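Local atomic coordinates of minor fimbrium subunit Mfa5 (Porphyromonas gingivalis ATCC 33277, PDB entry 6TO1), a protein that serves as an accessory subunit of the minor fimbriae, surface filaments that mediate biofilm formation and adhesion to host cells and other bacteria. Residues F569-G574 / K580-D585; V562-D567 / T601-A606. All blocks are in the same frame, centred on the assembly; numbering follows the deposited sequence.

Interaction 1: residues F569-G574 / K580-D585; sequences FLPSGG and KWIKLD
Ile582 packs its ethyl arm against Pro571, and this is the tight part of the contact between 569-574 and 580-585. The nearest apolar approach is 3.7 Å, from Pro571 CD to Ile582 CG1, with the two side chains lying at an angle to one another. The other branch of the isoleucine, CG2, is 4.2 Å from Pro571 CG. With CG1 set opposite its own carbonyl carbon (chi1 -56°) and the chain continuing nearly straight, the tip of Ile582 reaches the carbonyl of Phe569, CD1 3.5 Å from Phe569 O. The same methyl meets the Phe569 ring obliquely, 4.3 Å from CD2. Tyr594 of strand 592-596 touches Phe569, Pro571 and Ile582 and so also borders the cluster, while Ile533 adds to it from strand 530-539.

The contact loosens on the side of Leu570. Here the side chain meets mainly backbone: CD1 rests 3.8 Å from Lys580 C and is close to Trp581 N as well. No direct hydrogen bond joins the two segments. Instead, a water 2.8 Å from Phe569 O and 2.6 Å from Lys580 O can donate to both, joining two acceptors that could not bond each other, although further acceptors compete for its protons. Beyond Pro571 the chain swings outward through Ser572 and the poorly ordered Gly573 and Gly574, all exposed.

Backbone bonds place Phe569 beside Ile533 and Ile582 beside Gly531, so the two segments follow each other along strand 530-539; Leu584 pairs with Gly529, just before that strand begins. The chain between them makes a loop excursion. Within it Lys580 and Trp581 both face Ile577, a classic beta bulge, and strand 582-583 then pairs antiparallel with 530-539.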
loop_
_atom_site.group_PDB
_atom_site.type_symbol
_atom_site.label_atom_id
_atom_site.label_comp_id
_atom_site.label_asym_id
_atom_site.label_seq_id
_atom_site.Cartn_x
_atom_site.Cartn_y
_atom_site.Cartn_z
ATOM N N PHE A 569 48.815 -24.918 -5.331
ATOM C CA PHE A 569 48.758 -26.370 -5.343
ATOM C C PHE A 569 47.337 -26.819 -5.623
ATOM O O PHE A 569 46.394 -26.336 -4.987
ATOM C CB PHE A 569 49.216 -26.949 -3.999
ATOM C CG PHE A 569 48.830 -28.399 -3.783
ATOM C CD1 PHE A 569 49.609 -29.428 -4.293
ATOM C CD2 PHE A 569 47.695 -28.728 -3.053
ATOM C CE1 PHE A 569 49.257 -30.757 -4.091
ATOM C CE2 PHE A 569 47.329 -30.049 -2.857
ATOM C CZ PHE A 569 48.119 -31.071 -3.367
ATOM N N LEU A 570 47.192 -27.775 -6.534
ATOM C CA LEU A 570 45.904 -28.391 -6.838
ATOM C C LEU A 570 46.003 -29.897 -6.658
ATOM O O LEU A 570 46.804 -30.548 -7.349
ATOM C CB LEU A 570 45.489 -28.034 -8.264
ATOM C CG LEU A 570 44.000 -28.039 -8.568
ATOM C CD1 LEU A 570 43.264 -27.029 -7.707
ATOM C CD2 LEU A 570 43.766 -27.752 -10.045
ATOM N N PRO A 571 45.240 -30.493 -5.770
ATOM C CA PRO A 571 45.336 -31.937 -5.545
ATOM C C PRO A 571 44.655 -32.687 -6.683
ATOM O O PRO A 571 44.071 -32.094 -7.588
ATOM C CB PRO A 571 44.606 -32.129 -4.219
ATOM C CG PRO A 571 43.554 -31.043 -4.253
ATOM C CD PRO A 571 44.099 -29.898 -5.041
ATOM N N SER A 572 44.767 -34.012 -6.637
ATOM C CA SER A 572 44.051 -34.858 -7.579
ATOM C C SER A 572 42.638 -35.131 -7.067
ATOM O O SER A 572 42.314 -34.917 -5.898
ATOM C CB SER A 572 44.797 -36.169 -7.804
ATOM O OG SER A 572 45.654 -36.073 -8.925
ATOM N N GLY A 573 41.799 -35.629 -7.957
ATOM C CA GLY A 573 40.407 -35.889 -7.657
ATOM C C GLY A 573 39.487 -34.886 -8.333
ATOM O O GLY A 573 39.902 -33.845 -8.844
ATOM N N GLY A 574 38.213 -35.229 -8.329
ATOM C CA GLY A 574 37.225 -34.371 -8.935
ATOM C C GLY A 574 36.772 -33.278 -7.998
ATOM O O GLY A 574 37.028 -33.297 -6.795
ATOM N N LYS A 580 43.409 -23.126 -9.101
ATOM C CA LYS A 580 43.789 -23.087 -7.700
ATOM C C LYS A 580 42.696 -23.416 -6.696
ATOM O O LYS A 580 43.007 -23.491 -5.501
ATOM C CB LYS A 580 44.344 -21.685 -7.378
ATOM C CG LYS A 580 43.314 -20.567 -7.566
ATOM C CD LYS A 580 43.977 -19.230 -7.791
ATOM C CE LYS A 580 43.366 -18.145 -6.937
ATOM N NZ LYS A 580 43.858 -16.808 -7.359
ATOM N N TRP A 581 41.456 -23.679 -7.123
ATOM C CA TRP A 581 40.330 -23.747 -6.187
ATOM C C TRP A 581 40.069 -25.176 -5.720
ATOM O O TRP A 581 39.584 -26.025 -6.474
ATOM C CB TRP A 581 39.082 -23.124 -6.820
ATOM C CG TRP A 581 39.284 -21.751 -7.316
ATOM C CD1 TRP A 581 39.438 -21.360 -8.609
ATOM C CD2 TRP A 581 39.328 -20.554 -6.533
ATOM N NE1 TRP A 581 39.604 -20.002 -8.678
ATOM C CE2 TRP A 581 39.544 -19.487 -7.411
ATOM C CE3 TRP A 581 39.236 -20.291 -5.164
ATOM C CZ2 TRP A 581 39.642 -18.166 -6.975
ATOM C CZ3 TRP A 581 39.348 -18.974 -4.732
ATOM C CH2 TRP A 581 39.542 -17.938 -5.624
ATOM N N ILE A 582 40.370 -25.431 -4.452
ATOM C CA ILE A 582 40.234 -26.754 -3.851
ATOM C C ILE A 582 38.860 -26.847 -3.205
ATOM O O ILE A 582 38.553 -26.093 -2.274
ATOM C CB ILE A 582 41.347 -27.012 -2.820
ATOM C CG1 ILE A 582 42.707 -26.824 -3.499
ATOM C CG2 ILE A 582 41.162 -28.334 -2.167
ATOM C CD1 ILE A 582 43.880 -26.766 -2.534
ATOM N N LYS A 583 38.050 -27.783 -3.686
ATOM C CA LYS A 583 36.708 -27.965 -3.158
ATOM C C LYS A 583 36.744 -28.349 -1.687
ATOM O O LYS A 583 37.457 -29.274 -1.284
ATOM C CB LYS A 583 35.985 -29.045 -3.956
ATOM C CG LYS A 583 34.524 -29.266 -3.541
ATOM C CD LYS A 583 33.719 -29.810 -4.719
ATOM C CE LYS A 583 32.215 -29.839 -4.416
ATOM N NZ LYS A 583 31.422 -30.000 -5.669
ATOM N N LEU A 584 35.931 -27.655 -0.891
ATOM C CA LEU A 584 35.913 -27.811 0.550
ATOM C C LEU A 584 34.731 -28.659 0.993
ATOM O O LEU A 584 33.696 -28.706 0.320
ATOM C CB LEU A 584 35.835 -26.446 1.232
ATOM C CG LEU A 584 37.007 -25.509 1.012
ATOM C CD1 LEU A 584 36.791 -24.154 1.646
ATOM C CD2 LEU A 584 38.314 -26.169 1.536
ATOM N N ASP A 585 34.891 -29.325 2.145
ATOM C CA ASP A 585 33.793 -30.057 2.769
ATOM C C ASP A 585 33.087 -29.101 3.726
ATOM O O ASP A 585 33.601 -28.800 4.813
ATOM C CB ASP A 585 34.289 -31.298 3.504
ATOM C CG ASP A 585 33.173 -32.031 4.236
ATOM O OD1 ASP A 585 31.994 -31.609 4.143
ATOM O OD2 ASP A 585 33.484 -33.037 4.911
HETATM O O HOH W 1 45.365 -23.807 -4.392
#

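Interaction 2: residues V562-D567 / T601-A606; sequences VLQSQD and TVITTA
Ile603 packs against both Leu563 and Gln564, and most of the contact between 562-567 and 601-606 passes through it. The side chains of Gln564 and Ile603 meet at a slant. The ethyl arm of the isoleucine lies over one face of the Gln564 amide, Ile603 CD1 almost straight above Gln564 CD, and Gln564 OE1 is 3.6 Å from Ile603 CG1, while Gln564 CB lies 4.0 Å from Ile603 CD1. The glutamine reaches this far because its CG is anti to the backbone N (chi1 173°) and the chain beyond stays extended. Leu563 supplies the apolar side, its CB 4.2 Å from Ile603 CD1. Its carbonyl also takes part: Leu563 O is 4.0 Å from Ile603 CG2 and equally 4.0 Å from Thr605 CG2. No hydrogen bond crosses between the segments.

The next shell fixes these groups. Gln564 NE2 is hydrogen-bonded to Asn600 OD1, which probably helps hold the amide against the isoleucine, and Asn600 ND2 also bonds Val602 O, so one asparagine bonds to both segments. The hydroxyl of Thr605 is engaged with Asp607 OD1 and Lys609 O. That leaves the methyl CG2 of the threonine to face Leu563. Tyr641 of strand 634-643 touches both Leu563 and Ile603 and lines their shared apolar patch, and Tyr611 lies against Leu563 and Thr605.

Backbone bonding carries the arrangement outward: Ile603 pairs with Tyr611, while Leu563, in a weakly bonded strand piece, pairs with Tyr537. The chain turns a corner at Gln564 into strand 565-568, which pairs with 530-539. Strand 602-604 joins the same curled mixed sheet through 610-614 and 634-643. The contact is thus side-chain packing between that corner and the first strand of an antiparallel beta hairpin.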
loop_
_atom_site.group_PDB
_atom_site.type_symbol
_atom_site.label_atom_id
_atom_site.label_comp_id
_atom_site.label_asym_id
_atom_site.label_seq_id
_atom_site.Cartn_x
_atom_site.Cartn_y
_atom_site.Cartn_z
ATOM N N VAL A 562 62.241 -14.207 -0.774
ATOM C CA VAL A 562 61.529 -15.039 -1.738
ATOM C C VAL A 562 62.451 -15.341 -2.915
ATOM O O VAL A 562 62.956 -14.423 -3.570
ATOM C CB VAL A 562 60.237 -14.353 -2.216
ATOM C CG1 VAL A 562 59.584 -15.191 -3.289
ATOM C CG2 VAL A 562 59.313 -14.150 -1.058
ATOM N N LEU A 563 62.646 -16.636 -3.202
ATOM C CA LEU A 563 63.569 -17.066 -4.249
ATOM C C LEU A 563 62.896 -17.365 -5.577
ATOM O O LEU A 563 63.565 -17.364 -6.615
ATOM C CB LEU A 563 64.311 -18.339 -3.810
ATOM C CG LEU A 563 65.269 -18.162 -2.640
ATOM C CD1 LEU A 563 65.615 -19.512 -2.000
ATOM C CD2 LEU A 563 66.520 -17.451 -3.138
ATOM N N GLN A 564 61.607 -17.655 -5.556
ATOM C CA GLN A 564 60.867 -18.150 -6.699
ATOM C C GLN A 564 59.417 -17.736 -6.488
ATOM O O GLN A 564 58.927 -17.759 -5.356
ATOM C CB GLN A 564 61.014 -19.657 -6.785
ATOM C CG GLN A 564 60.180 -20.326 -7.806
ATOM C CD GLN A 564 60.547 -21.780 -7.915
ATOM O OE1 GLN A 564 61.488 -22.139 -8.610
ATOM N NE2 GLN A 564 59.814 -22.627 -7.223
ATOM N N SER A 565 58.730 -17.371 -7.571
ATOM C CA SER A 565 57.358 -16.888 -7.442
ATOM C C SER A 565 56.471 -17.886 -6.708
ATOM O O SER A 565 56.495 -19.095 -6.972
ATOM C CB SER A 565 56.764 -16.615 -8.827
ATOM O OG SER A 565 57.472 -15.587 -9.488
ATOM N N GLN A 566 55.662 -17.371 -5.789
ATOM C CA GLN A 566 54.648 -18.199 -5.158
ATOM C C GLN A 566 53.764 -18.828 -6.228
ATOM O O GLN A 566 53.539 -18.246 -7.291
ATOM C CB GLN A 566 53.837 -17.347 -4.181
ATOM C CG GLN A 566 52.662 -18.043 -3.569
ATOM C CD GLN A 566 51.349 -17.475 -4.074
ATOM O OE1 GLN A 566 51.089 -16.277 -3.967
ATOM N NE2 GLN A 566 50.515 -18.337 -4.630
ATOM N N ASP A 567 53.321 -20.060 -5.982
ATOM C CA ASP A 567 52.380 -20.714 -6.882
ATOM C C ASP A 567 51.310 -21.412 -6.050
ATOM O O ASP A 567 51.358 -21.424 -4.818
ATOM C CB ASP A 567 53.070 -21.687 -7.859
ATOM C CG ASP A 567 53.788 -22.859 -7.173
ATOM O OD1 ASP A 567 53.364 -23.315 -6.108
ATOM O OD2 ASP A 567 54.780 -23.353 -7.735
ATOM N N THR A 601 62.955 -28.890 -6.338
ATOM C CA THR A 601 63.842 -29.007 -5.184
ATOM C C THR A 601 65.174 -28.302 -5.383
ATOM O O THR A 601 65.969 -28.231 -4.438
ATOM C CB THR A 601 64.086 -30.490 -4.881
ATOM O OG1 THR A 601 64.544 -31.127 -6.081
ATOM C CG2 THR A 601 62.805 -31.130 -4.423
ATOM N N VAL A 602 65.418 -27.776 -6.572
ATOM C CA VAL A 602 66.561 -26.938 -6.869
ATOM C C VAL A 602 66.074 -25.684 -7.571
ATOM O O VAL A 602 65.284 -25.758 -8.522
ATOM C CB VAL A 602 67.592 -27.683 -7.742
ATOM C CG1 VAL A 602 68.665 -26.732 -8.171
ATOM C CG2 VAL A 602 68.171 -28.855 -6.982
ATOM N N ILE A 603 66.542 -24.531 -7.107
ATOM C CA ILE A 603 66.195 -23.250 -7.710
ATOM C C ILE A 603 67.471 -22.560 -8.156
ATOM O O ILE A 603 68.389 -22.349 -7.352
ATOM C CB ILE A 603 65.417 -22.331 -6.743
ATOM C CG1 ILE A 603 64.099 -22.956 -6.305
ATOM C CG2 ILE A 603 65.237 -20.956 -7.390
ATOM C CD1 ILE A 603 63.479 -22.277 -5.062
ATOM N N THR A 604 67.499 -22.147 -9.415
ATOM C CA THR A 604 68.593 -21.352 -9.949
ATOM C C THR A 604 68.058 -19.976 -10.298
ATOM O O THR A 604 67.180 -19.862 -11.162
ATOM C CB THR A 604 69.215 -21.993 -11.189
ATOM O OG1 THR A 604 69.614 -23.333 -10.901
ATOM C CG2 THR A 604 70.412 -21.178 -11.637
ATOM N N THR A 605 68.598 -18.947 -9.643
ATOM C CA THR A 605 68.125 -17.580 -9.785
ATOM C C THR A 605 68.740 -16.920 -11.017
ATOM O O THR A 605 69.609 -17.485 -11.687
ATOM C CB THR A 605 68.457 -16.771 -8.526
ATOM O OG1 THR A 605 69.768 -17.092 -8.057
ATOM C CG2 THR A 605 67.460 -17.071 -7.437
ATOM N N ALA A 606 68.273 -15.697 -11.307
ATOM C CA ALA A 606 68.748 -14.969 -12.481
ATOM C C ALA A 606 70.235 -14.644 -12.375
ATOM O O ALA A 606 70.957 -14.656 -13.380
ATOM C CB ALA A 606 67.937 -13.684 -12.659
#

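Overall arrangement
Interactions 1 and 2 share one curled mixed sheet, and their centres lie about 24 Å apart. Segment 562-567 runs almost directly into 569-574, so the first contact is nested within the chain loop that the second closes; otherwise the two do not touch. Strand 530-539 links them, pairing with the chain near Leu563, at Phe569 and again at Ile582. Their centres are about 51 Å (interaction 1) and 66 Å (interaction 2) from the centre of the elongated chain, on the same side of it. Neither includes a ligand of the magnesium ion, held by Ser135, Ser137 and Thr207, or of the calcium ion; both are structural packing.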